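Long-range contacts in twitching motility protein PilT (Aquifex aeolicus, PDB 2EYU), which probably couples ATP hydrolysis to retraction of type IV pili, the movement that drives twitching motility: residues Gly26-Thr31 and Gly123-Gly128; Asn133-Thr138 and Gln163-Gln168; Arg141-Phe146 and Gln153-Leu158; Gly183-Asn188 and Thr214-Met219; Thr189-Leu194 and Gln201-Leu206. The protein carries 1 engineered substitution. All coordinates share one frame; numbering follows the deposited sequence.

Contact 1: Gly26-Thr31 and Gly123-Gly128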
# COMPACT_ATOMS: atom_id res chain seq x y z
N GLY A 26 -5.27 -11.46 2.98
CA GLY A 26 -5.82 -10.14 2.73
C GLY A 26 -4.86 -9.28 1.93
O GLY A 26 -3.76 -9.74 1.62
N LEU A 27 -5.32 -8.07 1.63
CA LEU A 27 -4.57 -7.24 0.68
C LEU A 27 -3.91 -6.01 1.28
O LEU A 27 -4.46 -5.19 2.01
CB LEU A 27 -5.55 -6.85 -0.44
CG LEU A 27 -4.92 -6.09 -1.61
CD1 LEU A 27 -4.14 -7.05 -2.51
CD2 LEU A 27 -6.01 -5.36 -2.39
N ILE A 28 -2.61 -5.84 0.99
CA ILE A 28 -1.88 -4.66 1.45
C ILE A 28 -1.45 -3.87 0.21
O ILE A 28 -0.80 -4.50 -0.63
CB ILE A 28 -0.62 -4.99 2.24
CG1 ILE A 28 -0.91 -5.63 3.60
CG2 ILE A 28 0.27 -3.76 2.38
CD1 ILE A 28 0.25 -6.38 4.21
N LEU A 29 -1.77 -2.59 0.10
CA LEU A 29 -1.40 -1.83 -1.08
C LEU A 29 -0.46 -0.69 -0.75
O LEU A 29 -0.68 0.00 0.25
CB LEU A 29 -2.64 -1.23 -1.73
CG LEU A 29 -3.76 -2.21 -2.08
CD1 LEU A 29 -4.90 -1.50 -2.78
CD2 LEU A 29 -3.22 -3.32 -2.94
N VAL A 30 0.57 -0.50 -1.58
CA VAL A 30 1.47 0.64 -1.28
C VAL A 30 1.52 1.48 -2.55
O VAL A 30 1.84 0.94 -3.62
CB VAL A 30 2.85 0.16 -0.83
CG1 VAL A 30 3.84 1.30 -0.71
CG2 VAL A 30 2.74 -0.53 0.53
N THR A 31 1.17 2.75 -2.47
CA THR A 31 0.98 3.49 -3.73
C THR A 31 1.69 4.84 -3.75
O THR A 31 2.22 5.30 -2.75
CB THR A 31 -0.51 3.75 -4.01
OG1 THR A 31 -0.99 4.67 -3.03
CG2 THR A 31 -1.33 2.46 -3.86
N GLY A 123 -6.85 -17.23 1.82
CA GLY A 123 -5.76 -17.59 2.69
C GLY A 123 -4.39 -17.10 2.29
O GLY A 123 -3.39 -17.67 2.70
N HIS A 124 -4.28 -16.01 1.53
CA HIS A 124 -2.93 -15.52 1.29
C HIS A 124 -2.82 -14.03 1.55
O HIS A 124 -3.78 -13.30 1.33
CB HIS A 124 -2.50 -15.79 -0.16
CG HIS A 124 -2.78 -17.20 -0.60
ND1 HIS A 124 -3.97 -17.60 -1.15
CD2 HIS A 124 -1.99 -18.30 -0.55
CE1 HIS A 124 -3.92 -18.89 -1.43
NE2 HIS A 124 -2.73 -19.34 -1.08
N LEU A 125 -1.62 -13.64 1.99
CA LEU A 125 -1.30 -12.24 2.22
C LEU A 125 -0.81 -11.65 0.91
O LEU A 125 0.15 -12.15 0.32
CB LEU A 125 -0.24 -12.08 3.32
CG LEU A 125 0.01 -10.63 3.74
CD1 LEU A 125 -1.28 -9.98 4.24
CD2 LEU A 125 1.06 -10.54 4.83
N VAL A 126 -1.48 -10.60 0.42
CA VAL A 126 -1.11 -10.10 -0.90
C VAL A 126 -0.63 -8.66 -0.82
O VAL A 126 -1.33 -7.79 -0.33
CB VAL A 126 -2.28 -10.22 -1.89
CG1 VAL A 126 -1.87 -9.68 -3.25
CG2 VAL A 126 -2.74 -11.67 -2.02
N PHE A 127 0.59 -8.39 -1.28
CA PHE A 127 1.09 -7.04 -1.48
C PHE A 127 0.93 -6.65 -2.95
O PHE A 127 1.18 -7.44 -3.87
CB PHE A 127 2.59 -6.91 -1.14
CG PHE A 127 2.91 -6.97 0.34
CD1 PHE A 127 2.88 -8.20 1.00
CD2 PHE A 127 3.25 -5.83 1.05
CE1 PHE A 127 3.17 -8.26 2.35
CE2 PHE A 127 3.53 -5.90 2.40
CZ PHE A 127 3.49 -7.12 3.06
N GLY A 128 0.49 -5.42 -3.19
CA GLY A 128 0.51 -4.91 -4.55
C GLY A 128 0.88 -3.44 -4.56
O GLY A 128 0.90 -2.77 -3.54

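Contact 2: Asn133-Thr138 and Gln163-Gln168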
# COMPACT_ATOMS: atom_id res chain seq x y z
N ASN A 133 -2.44 8.33 -5.99
CA ASN A 133 -1.78 9.23 -5.05
C ASN A 133 -2.38 9.21 -3.66
O ASN A 133 -1.72 9.68 -2.74
CB ASN A 133 -1.82 10.66 -5.61
CG ASN A 133 -0.46 11.03 -6.20
OD1 ASN A 133 -0.08 12.20 -6.26
ND2 ASN A 133 0.27 10.01 -6.63
N THR A 134 -3.59 8.69 -3.51
CA THR A 134 -4.32 8.81 -2.24
C THR A 134 -5.02 7.52 -1.86
O THR A 134 -5.28 6.66 -2.70
CB THR A 134 -5.33 9.96 -2.44
OG1 THR A 134 -4.61 11.20 -2.19
CG2 THR A 134 -6.49 9.95 -1.47
N ALA A 135 -5.34 7.34 -0.58
CA ALA A 135 -5.98 6.10 -0.16
C ALA A 135 -7.32 5.97 -0.87
O ALA A 135 -7.70 4.86 -1.24
CB ALA A 135 -6.14 6.08 1.36
N ILE A 136 -7.98 7.12 -1.05
CA ILE A 136 -9.28 7.17 -1.68
C ILE A 136 -9.20 6.88 -3.17
O ILE A 136 -10.03 6.16 -3.73
CB ILE A 136 -9.92 8.56 -1.51
CG1 ILE A 136 -10.12 9.00 -0.06
CG2 ILE A 136 -11.22 8.66 -2.29
CD1 ILE A 136 -10.13 10.51 0.10
N ASP A 137 -8.22 7.47 -3.86
CA ASP A 137 -8.15 7.22 -5.31
C ASP A 137 -7.86 5.75 -5.57
O ASP A 137 -8.21 5.16 -6.59
CB ASP A 137 -7.06 8.03 -6.00
CG ASP A 137 -7.08 9.50 -5.63
OD1 ASP A 137 -6.00 10.13 -5.68
OD2 ASP A 137 -8.16 10.01 -5.30
N THR A 138 -7.15 5.19 -4.59
CA THR A 138 -6.70 3.80 -4.64
C THR A 138 -7.88 2.84 -4.74
O THR A 138 -7.87 1.92 -5.55
CB THR A 138 -5.82 3.49 -3.42
OG1 THR A 138 -4.55 4.15 -3.64
CG2 THR A 138 -5.56 2.00 -3.28
N GLN A 163 -6.44 -4.88 4.01
CA GLN A 163 -5.71 -4.86 5.27
C GLN A 163 -5.09 -3.50 5.54
O GLN A 163 -4.97 -2.99 6.65
CB GLN A 163 -4.60 -5.92 5.23
CG GLN A 163 -5.23 -7.32 5.21
CD GLN A 163 -6.45 -7.35 6.12
OE1 GLN A 163 -6.29 -7.33 7.34
NE2 GLN A 163 -7.63 -7.37 5.52
N GLY A 164 -4.68 -2.86 4.43
CA GLY A 164 -4.04 -1.54 4.70
C GLY A 164 -3.69 -0.91 3.37
O GLY A 164 -3.35 -1.61 2.40
N ILE A 165 -3.72 0.41 3.30
CA ILE A 165 -3.11 0.96 2.08
C ILE A 165 -2.26 2.17 2.51
O ILE A 165 -2.77 2.95 3.31
CB ILE A 165 -4.08 1.34 0.96
CG1 ILE A 165 -4.14 2.85 0.71
CG2 ILE A 165 -5.47 0.76 1.16
CD1 ILE A 165 -3.33 3.29 -0.49
N ILE A 166 -1.04 2.21 2.00
CA ILE A 166 -0.08 3.27 2.25
C ILE A 166 0.13 4.09 0.97
O ILE A 166 0.52 3.46 -0.01
CB ILE A 166 1.30 2.69 2.62
CG1 ILE A 166 1.26 1.52 3.62
CG2 ILE A 166 2.22 3.80 3.12
CD1 ILE A 166 2.63 1.21 4.17
N SER A 167 -0.12 5.38 1.02
CA SER A 167 0.13 6.30 -0.09
C SER A 167 1.42 7.06 0.20
O SER A 167 1.45 7.78 1.18
CB SER A 167 -1.03 7.28 -0.24
OG SER A 167 -1.86 6.98 -1.34
N GLN A 168 2.50 6.94 -0.57
CA GLN A 168 3.75 7.57 -0.17
C GLN A 168 4.21 8.67 -1.13
O GLN A 168 3.92 8.60 -2.31
CB GLN A 168 4.90 6.57 -0.10
CG GLN A 168 4.97 5.66 1.12
CD GLN A 168 5.79 4.40 0.79
OE1 GLN A 168 6.87 4.56 0.22
NE2 GLN A 168 5.25 3.24 1.09

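Contact 3: Arg141-Phe146 and Gln153-Leu158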
# COMPACT_ATOMS: atom_id res chain seq x y z
N ARG A 141 -9.68 3.33 -8.16
CA ARG A 141 -9.00 2.67 -9.27
C ARG A 141 -9.26 1.17 -9.24
O ARG A 141 -9.54 0.52 -10.25
CB ARG A 141 -7.49 2.93 -9.22
CG ARG A 141 -6.67 2.04 -10.14
CD ARG A 141 -6.21 2.73 -11.40
NE ARG A 141 -5.56 4.00 -11.20
CZ ARG A 141 -4.30 4.35 -11.45
NH1 ARG A 141 -3.42 3.49 -11.93
NH2 ARG A 141 -3.90 5.59 -11.20
N ILE A 142 -9.18 0.61 -8.03
CA ILE A 142 -9.38 -0.83 -7.91
C ILE A 142 -10.80 -1.17 -8.35
O ILE A 142 -10.99 -2.05 -9.18
CB ILE A 142 -9.14 -1.34 -6.48
CG1 ILE A 142 -7.66 -1.39 -6.10
CG2 ILE A 142 -9.78 -2.72 -6.31
CD1 ILE A 142 -6.85 -2.14 -7.15
N VAL A 143 -11.80 -0.46 -7.83
CA VAL A 143 -13.17 -0.83 -8.17
C VAL A 143 -13.54 -0.50 -9.61
O VAL A 143 -14.15 -1.31 -10.32
CB VAL A 143 -14.15 -0.10 -7.22
CG1 VAL A 143 -15.57 -0.25 -7.73
CG2 VAL A 143 -13.97 -0.65 -5.82
N ASP A 144 -13.20 0.71 -10.04
CA ASP A 144 -13.64 1.29 -11.30
C ASP A 144 -13.09 0.55 -12.50
O ASP A 144 -13.53 0.60 -13.64
CB ASP A 144 -13.21 2.76 -11.39
CG ASP A 144 -14.29 3.73 -10.94
OD1 ASP A 144 -14.46 3.88 -9.72
OD2 ASP A 144 -14.94 4.32 -11.83
N ILE A 145 -12.00 -0.19 -12.26
CA ILE A 145 -11.48 -0.87 -13.45
C ILE A 145 -12.45 -1.97 -13.86
O ILE A 145 -12.41 -2.39 -15.01
CB ILE A 145 -10.07 -1.39 -13.18
CG1 ILE A 145 -9.97 -2.40 -12.04
CG2 ILE A 145 -9.14 -0.21 -12.93
CD1 ILE A 145 -8.89 -2.08 -11.03
N PHE A 146 -13.31 -2.40 -12.94
CA PHE A 146 -14.31 -3.43 -13.21
C PHE A 146 -15.56 -2.97 -13.94
O PHE A 146 -15.91 -1.79 -13.91
CB PHE A 146 -14.73 -4.04 -11.85
CG PHE A 146 -13.68 -5.02 -11.36
CD1 PHE A 146 -12.60 -4.57 -10.61
CD2 PHE A 146 -13.76 -6.36 -11.65
CE1 PHE A 146 -11.65 -5.45 -10.16
CE2 PHE A 146 -12.80 -7.25 -11.20
CZ PHE A 146 -11.74 -6.79 -10.46
N GLN A 153 -19.88 -5.68 -6.09
CA GLN A 153 -19.16 -6.90 -5.74
C GLN A 153 -17.75 -6.62 -5.23
O GLN A 153 -17.44 -6.87 -4.07
CB GLN A 153 -19.11 -7.85 -6.93
CG GLN A 153 -19.07 -9.30 -6.47
CD GLN A 153 -18.99 -10.30 -7.60
OE1 GLN A 153 -19.84 -10.35 -8.48
NE2 GLN A 153 -17.93 -11.10 -7.57
N VAL A 154 -16.89 -6.10 -6.09
CA VAL A 154 -15.54 -5.67 -5.74
C VAL A 154 -15.50 -4.73 -4.57
O VAL A 154 -14.62 -4.85 -3.70
CB VAL A 154 -14.94 -4.86 -6.93
CG1 VAL A 154 -13.47 -4.56 -6.64
CG2 VAL A 154 -15.13 -5.61 -8.22
N ARG A 155 -16.44 -3.78 -4.50
CA ARG A 155 -16.35 -2.87 -3.35
C ARG A 155 -16.47 -3.62 -2.03
O ARG A 155 -15.71 -3.39 -1.09
CB ARG A 155 -17.40 -1.76 -3.44
CG ARG A 155 -17.18 -0.59 -2.50
CD ARG A 155 -18.34 0.39 -2.56
NE ARG A 155 -19.31 0.07 -3.58
CZ ARG A 155 -19.40 0.44 -4.84
NH1 ARG A 155 -18.50 1.24 -5.40
NH2 ARG A 155 -20.41 0.00 -5.60
N ILE A 156 -17.42 -4.53 -1.92
CA ILE A 156 -17.65 -5.22 -0.64
C ILE A 156 -16.62 -6.31 -0.38
O ILE A 156 -16.32 -6.59 0.77
CB ILE A 156 -19.10 -5.75 -0.59
CG1 ILE A 156 -20.14 -4.64 -0.43
CG2 ILE A 156 -19.23 -6.82 0.51
CD1 ILE A 156 -21.36 -4.74 -1.31
N VAL A 157 -16.03 -6.94 -1.38
CA VAL A 157 -14.87 -7.82 -1.15
C VAL A 157 -13.75 -7.04 -0.49
O VAL A 157 -13.14 -7.46 0.49
CB VAL A 157 -14.35 -8.42 -2.48
CG1 VAL A 157 -13.03 -9.14 -2.31
CG2 VAL A 157 -15.37 -9.38 -3.09
N LEU A 158 -13.44 -5.85 -1.04
CA LEU A 158 -12.40 -5.04 -0.44
C LEU A 158 -12.73 -4.75 1.02
O LEU A 158 -11.84 -4.78 1.86
CB LEU A 158 -12.23 -3.70 -1.15
CG LEU A 158 -11.20 -3.55 -2.26
CD1 LEU A 158 -11.37 -2.21 -2.95
CD2 LEU A 158 -9.77 -3.72 -1.74

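Contact 4: Gly183-Asn188 and Thr214-Met219. Engineered in segment 183-188: Gly183 (natural residue Glu).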
# COMPACT_ATOMS: atom_id res chain seq x y z
N GLY A 183 0.13 8.81 3.44
CA GLY A 183 -1.26 8.73 3.88
C GLY A 183 -1.48 7.29 4.36
O GLY A 183 -0.79 6.40 3.86
N LEU A 184 -2.36 7.01 5.29
CA LEU A 184 -2.43 5.60 5.74
C LEU A 184 -3.88 5.27 6.11
O LEU A 184 -4.54 6.02 6.83
CB LEU A 184 -1.46 5.40 6.88
CG LEU A 184 -1.37 4.10 7.66
CD1 LEU A 184 -0.84 2.95 6.82
CD2 LEU A 184 -0.48 4.27 8.89
N LEU A 185 -4.37 4.15 5.61
CA LEU A 185 -5.74 3.73 5.90
C LEU A 185 -5.71 2.24 6.26
O LEU A 185 -5.55 1.38 5.39
CB LEU A 185 -6.69 3.92 4.72
CG LEU A 185 -8.09 3.32 4.87
CD1 LEU A 185 -8.75 3.80 6.15
CD2 LEU A 185 -8.98 3.66 3.69
N ILE A 186 -5.83 1.97 7.55
CA ILE A 186 -5.90 0.56 7.96
C ILE A 186 -7.28 0.37 8.59
O ILE A 186 -7.45 0.73 9.75
CB ILE A 186 -4.76 0.19 8.89
CG1 ILE A 186 -3.41 0.15 8.15
CG2 ILE A 186 -4.92 -1.14 9.64
CD1 ILE A 186 -2.25 0.10 9.12
N PRO A 187 -8.16 -0.19 7.78
CA PRO A 187 -9.59 -0.19 8.07
C PRO A 187 -9.78 -0.80 9.47
O PRO A 187 -8.95 -1.60 9.88
CB PRO A 187 -10.20 -1.04 6.98
CG PRO A 187 -9.21 -1.06 5.87
CD PRO A 187 -7.86 -0.88 6.51
N ASN A 188 -10.81 -0.32 10.12
CA ASN A 188 -11.30 -0.79 11.41
C ASN A 188 -12.77 -1.11 11.16
O ASN A 188 -13.19 -0.97 10.00
CB ASN A 188 -11.08 0.22 12.52
CG ASN A 188 -11.79 1.54 12.28
OD1 ASN A 188 -12.56 1.68 11.34
ND2 ASN A 188 -11.54 2.52 13.13
N THR A 214 -3.18 6.44 15.06
CA THR A 214 -4.28 5.62 15.53
C THR A 214 -4.98 4.86 14.41
O THR A 214 -6.21 4.96 14.27
CB THR A 214 -5.34 6.46 16.27
OG1 THR A 214 -4.70 7.15 17.37
CG2 THR A 214 -6.42 5.54 16.87
N GLY A 215 -4.19 4.14 13.62
CA GLY A 215 -4.63 3.40 12.46
C GLY A 215 -4.71 4.22 11.20
O GLY A 215 -4.40 3.73 10.10
N MSE A 216 -5.13 5.49 11.27
CA MSE A 216 -5.35 6.23 10.02
C MSE A 216 -4.62 7.55 10.01
O MSE A 216 -4.34 8.19 11.02
CB MSE A 216 -6.85 6.46 9.79
CG MSE A 216 -7.65 5.23 9.40
SE MSE A 216 -7.11 4.50 7.69
CE MSE A 216 -8.94 4.29 7.14
N GLN A 217 -4.28 8.04 8.81
CA GLN A 217 -3.63 9.35 8.79
C GLN A 217 -3.63 9.86 7.36
O GLN A 217 -3.20 9.16 6.45
CB GLN A 217 -2.21 9.29 9.37
CG GLN A 217 -1.42 10.57 9.10
CD GLN A 217 -0.47 10.95 10.21
OE1 GLN A 217 -0.90 11.20 11.34
NE2 GLN A 217 0.83 11.02 9.89
N THR A 218 -4.14 11.08 7.17
CA THR A 218 -4.20 11.61 5.81
C THR A 218 -2.81 12.11 5.42
O THR A 218 -2.00 12.36 6.31
CB THR A 218 -5.23 12.74 5.73
OG1 THR A 218 -6.50 12.21 6.14
CG2 THR A 218 -5.41 13.27 4.32
N MSE A 219 -2.55 12.27 4.14
CA MSE A 219 -1.29 12.83 3.64
C MSE A 219 -1.09 14.26 4.11
O MSE A 219 -0.01 14.63 4.58
CB MSE A 219 -1.38 12.72 2.12
CG MSE A 219 -0.31 13.42 1.31
SE MSE A 219 1.39 12.55 1.52
CE MSE A 219 0.98 11.18 0.22

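Contact 5: Thr189-Leu194 and Gln201-Leu206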
# COMPACT_ATOMS: atom_id res chain seq x y z
N THR A 189 -13.54 -1.52 12.15
CA THR A 189 -14.91 -1.94 11.83
C THR A 189 -15.73 -0.84 11.15
O THR A 189 -16.51 -1.14 10.25
CB THR A 189 -15.64 -2.40 13.10
OG1 THR A 189 -15.40 -3.80 13.31
CG2 THR A 189 -17.14 -2.21 12.92
N ALA A 190 -15.54 0.40 11.56
CA ALA A 190 -16.29 1.55 11.08
C ALA A 190 -16.03 1.88 9.62
O ALA A 190 -17.01 2.06 8.90
CB ALA A 190 -15.99 2.77 11.93
N ILE A 191 -14.76 1.97 9.21
CA ILE A 191 -14.43 2.22 7.80
C ILE A 191 -14.75 0.99 6.96
O ILE A 191 -15.12 1.11 5.81
CB ILE A 191 -12.96 2.62 7.62
CG1 ILE A 191 -12.00 1.99 8.62
CG2 ILE A 191 -12.76 4.14 7.69
CD1 ILE A 191 -11.12 3.04 9.29
N ARG A 192 -14.64 -0.23 7.49
CA ARG A 192 -15.08 -1.40 6.73
C ARG A 192 -16.53 -1.24 6.30
O ARG A 192 -16.89 -1.36 5.15
CB ARG A 192 -14.90 -2.65 7.58
CG ARG A 192 -13.44 -2.87 7.91
CD ARG A 192 -13.15 -4.36 8.08
NE ARG A 192 -12.39 -4.85 6.96
CZ ARG A 192 -11.10 -5.02 6.78
NH1 ARG A 192 -10.19 -4.76 7.70
NH2 ARG A 192 -10.73 -5.50 5.60
N ASN A 193 -17.36 -0.93 7.29
CA ASN A 193 -18.77 -0.64 7.02
C ASN A 193 -18.95 0.45 5.98
O ASN A 193 -19.65 0.31 4.97
CB ASN A 193 -19.39 -0.21 8.36
CG ASN A 193 -20.67 0.57 8.12
OD1 ASN A 193 -21.74 -0.03 8.00
ND2 ASN A 193 -20.58 1.90 8.03
N LEU A 194 -18.29 1.60 6.19
CA LEU A 194 -18.50 2.68 5.22
C LEU A 194 -18.04 2.30 3.83
O LEU A 194 -18.70 2.68 2.85
CB LEU A 194 -17.80 3.98 5.64
CG LEU A 194 -18.13 4.50 7.03
CD1 LEU A 194 -16.97 5.33 7.56
CD2 LEU A 194 -19.42 5.30 7.04
N GLN A 201 -16.51 9.38 1.24
CA GLN A 201 -16.39 10.73 1.77
C GLN A 201 -16.23 10.70 3.29
O GLN A 201 -15.32 11.34 3.82
CB GLN A 201 -17.60 11.59 1.42
CG GLN A 201 -17.28 12.90 0.72
CD GLN A 201 -18.32 13.21 -0.34
OE1 GLN A 201 -19.52 13.09 -0.09
NE2 GLN A 201 -17.87 13.60 -1.53
N GLN A 202 -17.11 9.95 3.94
CA GLN A 202 -17.03 9.74 5.38
C GLN A 202 -15.82 8.93 5.81
O GLN A 202 -15.29 9.12 6.91
CB GLN A 202 -18.34 9.07 5.84
CG GLN A 202 -19.55 9.92 5.44
CD GLN A 202 -19.90 10.98 6.46
OE1 GLN A 202 -19.15 11.28 7.39
NE2 GLN A 202 -21.08 11.59 6.30
N VAL A 203 -15.31 8.03 4.98
CA VAL A 203 -14.08 7.30 5.28
C VAL A 203 -12.92 8.30 5.44
O VAL A 203 -12.08 8.12 6.32
CB VAL A 203 -13.72 6.31 4.16
CG1 VAL A 203 -12.28 5.81 4.25
CG2 VAL A 203 -14.69 5.12 4.18
N TYR A 204 -12.92 9.32 4.57
CA TYR A 204 -11.85 10.33 4.65
C TYR A 204 -11.95 11.13 5.94
O TYR A 204 -10.96 11.29 6.65
CB TYR A 204 -11.88 11.28 3.45
CG TYR A 204 -10.74 12.28 3.47
CD1 TYR A 204 -9.48 11.91 3.02
CD2 TYR A 204 -10.91 13.58 3.92
CE1 TYR A 204 -8.41 12.80 3.02
CE2 TYR A 204 -9.85 14.48 3.93
CZ TYR A 204 -8.61 14.08 3.48
OH TYR A 204 -7.55 14.97 3.49
N SER A 205 -13.15 11.61 6.25
CA SER A 205 -13.36 12.33 7.50
C SER A 205 -12.89 11.47 8.66
O SER A 205 -12.30 11.92 9.64
CB SER A 205 -14.82 12.72 7.70
OG SER A 205 -15.45 13.20 6.53
N LEU A 206 -13.13 10.15 8.59
CA LEU A 206 -12.60 9.34 9.70
C LEU A 206 -11.08 9.25 9.63
O LEU A 206 -10.40 8.89 10.59
CB LEU A 206 -13.21 7.94 9.64
CG LEU A 206 -14.07 7.53 10.83
CD1 LEU A 206 -15.10 8.60 11.13
CD2 LEU A 206 -14.75 6.20 10.58

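Contact 1: Gly26-Thr31 and Gly123-Gly128
Ile28 and Phe127 form the apolar centre, paired on neighbouring parallel strands and lying side by side on the same face of the sheet. The methyl CD1 of Ile28 sits over the aromatic face, 3.9 Å from the centroid of the Phe127 ring in a CH-pi contact, and comes closest at Phe127 CZ. With CG1 of Ile28 placed beside its backbone N (chi1 -69°) and the chain then extended, Ile28 CD1 also reaches Leu125 CD1 at 3.9 Å. Farther out on this face, Ile42 and Met45 of helix 38-52 pack on Phe127. The other face carries Leu27 and Val126, whose branches meet at a slant, Leu27 CD1 lying 3.6 Å from Val126 CG1.

Five backbone bonds form the polar edge and alternate in direction. The pair Val126 N to Gly26 O and the pair Ile28 N to Val126 O are both short at 2.7 Å, the latter almost linear (174°). Gly128 N to Ile28 O and Val30 N to Gly128 O follow at 3.0 Å each. At the start of the strand the bond from Gly26 N to His124 O is more bent (142°), its donor standing above the carbonyl plane. At the backbone angles of Gly26 a side chain would run into the preceding carbonyl oxygen, which suits glycine there. On its far side strand 26-31 is bonded to strand 162-171, which makes it an inner strand. A strand 26-31 running into a probable Walker A loop, with parallel strand 125-130 beside it, is the central architecture of P-loop NTPases.

Contact 2: Asn133-Thr138 and Gln163-Gln168
Ala135, Thr138 and the loop carbonyl of Asn133 rest on Ile165 and Ser167, a helix-on-sheet contact in the alpha/beta core of this P-loop NTPase domain. The first turn of helix 135-144 covers strand 162-171, which runs beside the strand leading into the probable Walker A loop. Ile165 supplies the apolar part with two different atoms. Ile165 CG1 lies against the start of the helix, 3.8 Å from Ala135 CA and nearly as close to the methyl CB. Ile165 CD1 meets Thr138 tip to tip, fitting between the two branches of the threonine: it is 3.5 Å from Thr138 OG1 and 3.8 Å from Thr138 CG2. Leu29 and Thr31 of the adjacent strand also touch Thr138, while Leu185 and Met207 close around Ala135.

At the loop end of the contact the polar group is Ser167. Ser167 OG lies between two oxygens: it is hydrogen-bonded to Thr31 OG1 of the adjacent strand, whereas its approach to Asn133 O at 3.0 Å is only a weak hydrogen bond whose proton is not settled. Asn133 turns its own side chain elsewhere, OD1 accepting from Arg169.

Within the helical turn, Thr138 OG1 stands beside its backbone N (chi1 -73°), which brings it back to the preceding turn as well as to Thr132 OG1. Thr134 O is consequently gripped twice, by Thr138 N at 3.0 Å and by Thr138 OG1 at 2.8 Å, and the two donors arrive from opposite faces of the carbonyl plane.

Contact 3: Arg141-Phe146 and Gln153-Leu158
Phe146 spreads one face of its ring over the methyl CG2 of Val154, which lies 3.6 Å from the ring centroid and only 17° off the ring normal. This CH-pi contact is shifted toward the rim, so the closest ring atom is Phe146 CG, 3.5 Å from Val154 CG2. Carbonyl oxygens Ile142 O and Val143 O of the preceding turn lie at the ring edge, in its plane.

The two methyls of Val154 divide the work. Val154 CG1, anti to the backbone N (chi1 -173°), turns to the other helix and lies 4.0 Å from Val143 CG2; these two valines slide past each other in opposite directions. It also meets Ile142 CG2, where the side chains cross at about a right angle. One turn further along, Leu158 CD1 reaches Ile142 CG2 at 3.8 Å and continues the apolar seam. On the other flank, Arg155 bends at chi3 and lays its NH1 4.0 Å from Val143 CG1, an oblique approach without a polar bond; Asn198 also touches this arginine. No hydrogen bond crosses between the segments.

The contact joins consecutive helices 135-144 and 151-161 near the turn between them. Leu110 and Val113 of helix 110-121 pack on Phe146, Ile142 touches Leu130 of strand 125-130, and Leu158 touches Leu27 of the central strand, so the helix pair abuts the sheet.

Contact 4: Gly183-Asn188 and Thr214-Met219
Leu184 and Gln217 form an antiparallel hydrogen-bonded pair, linked by two backbone bonds. Leu184 N to Gln217 O is short at 2.6 Å and lies in the carbonyl plane. The return bond, Gln217 N to Leu184 O at 2.8 Å, uses a lone pair of that oxygen. A weak bond from Ile186 N to Gly215 O follows at 3.4 Å, but the placement of Ile186 N is doubtful. Gly183, an engineered residue, brings its CA to 3.2 Å from Gln217 O.

Packing differs on the two faces. On one, Leu184 swings CG anti to its own N (chi1 174°), placing Leu184 CG 3.9 Å from Gly215 O, while the amide of Gln217 turns away to Thr222. Leu185 and selenomethionine Met216 are both directed to the other face; their ends are modelled impossibly close, so how they meet is doubtful.

The weakly bonded strand 216-217 forms one edge of the sheet within this chain, and strand 179-185 joins it to strand 162-171 through Gly183 with Ser167 and Leu185 with Ile165. Ile191 of helix 189-197 and residues Val203 and Met207 of helix 200-209 cover the Leu185 and Met216 face, whereas Val17 of helix 16-19 packs on Leu184.

Contact 5: Thr189-Leu194 and Gln201-Leu206
Leu194 sends three carbons to three partners on the facing helix. Its CG stands beside the backbone N (chi1 -54°) with the chain extended beyond, so Leu194 CD1 projects across the interface to 3.8 Å from Leu206 CD2, the two leucines crossing at about a right angle. Leu194 CD2 spreads to the outer flank and lies 4.1 Å from Gln202 CB; the glutamine, bent at chi2, takes its amide away from the contact. Leu194 CB makes the closest approach, 3.6 Å from Val203 CG2, as those side chains slide past each other in opposite directions.

Val203 uses both methyls. Val203 CG1, anti to its backbone N (chi1 165°), meets Ile191 CG2 at 3.9 Å in another nearly perpendicular crossing, leaving CG2 for Leu194. Leu206 CD2 is the shared methyl at the end of the interface: besides Leu194 it touches Ala190 CB at 3.9 Å and Ile191 CG2 at 4.1 Å. Between the two segments the interface is held by apolar contacts alone; Arg192, facing elsewhere, bonds to Ser159 O and Leu162 O.

Ile191 and Val203 also reach Leu185 on strand 179-185, so the inner flank is buried while Gln202 is exposed. The axes of segments 189-194 and 201-206 approach to 9.4 Å and their N-to-C directions are 161° apart, so helices 189-197 and 200-209 form an antiparallel alpha hairpin with a very short connection, packed beside the antiparallel end of the sheet.

One mixed sheet joins contacts 1, 2 and 4. Strand 26-31 of contact 1 bonds to strand 162-171 of contact 2, with Thr31 N 2.6 Å from Ile166 O, and contact 2 passes on to contact 4 through Ser167 O and Gly183 N at 2.8 Å. Contacts 2 and 4 have centres 9 Å apart. Contact 3 continues helix 135-144 away from contact 2, its centre 14 Å off. Contact 5 lies between the two segments of contact 4 in sequence and packs against it, centres 10 Å apart. The probable Walker A loop, including Lys38, lies nearest contacts 1 and 2, touched by Val30 and Asn133; contacts 3 and 5 are peripheral.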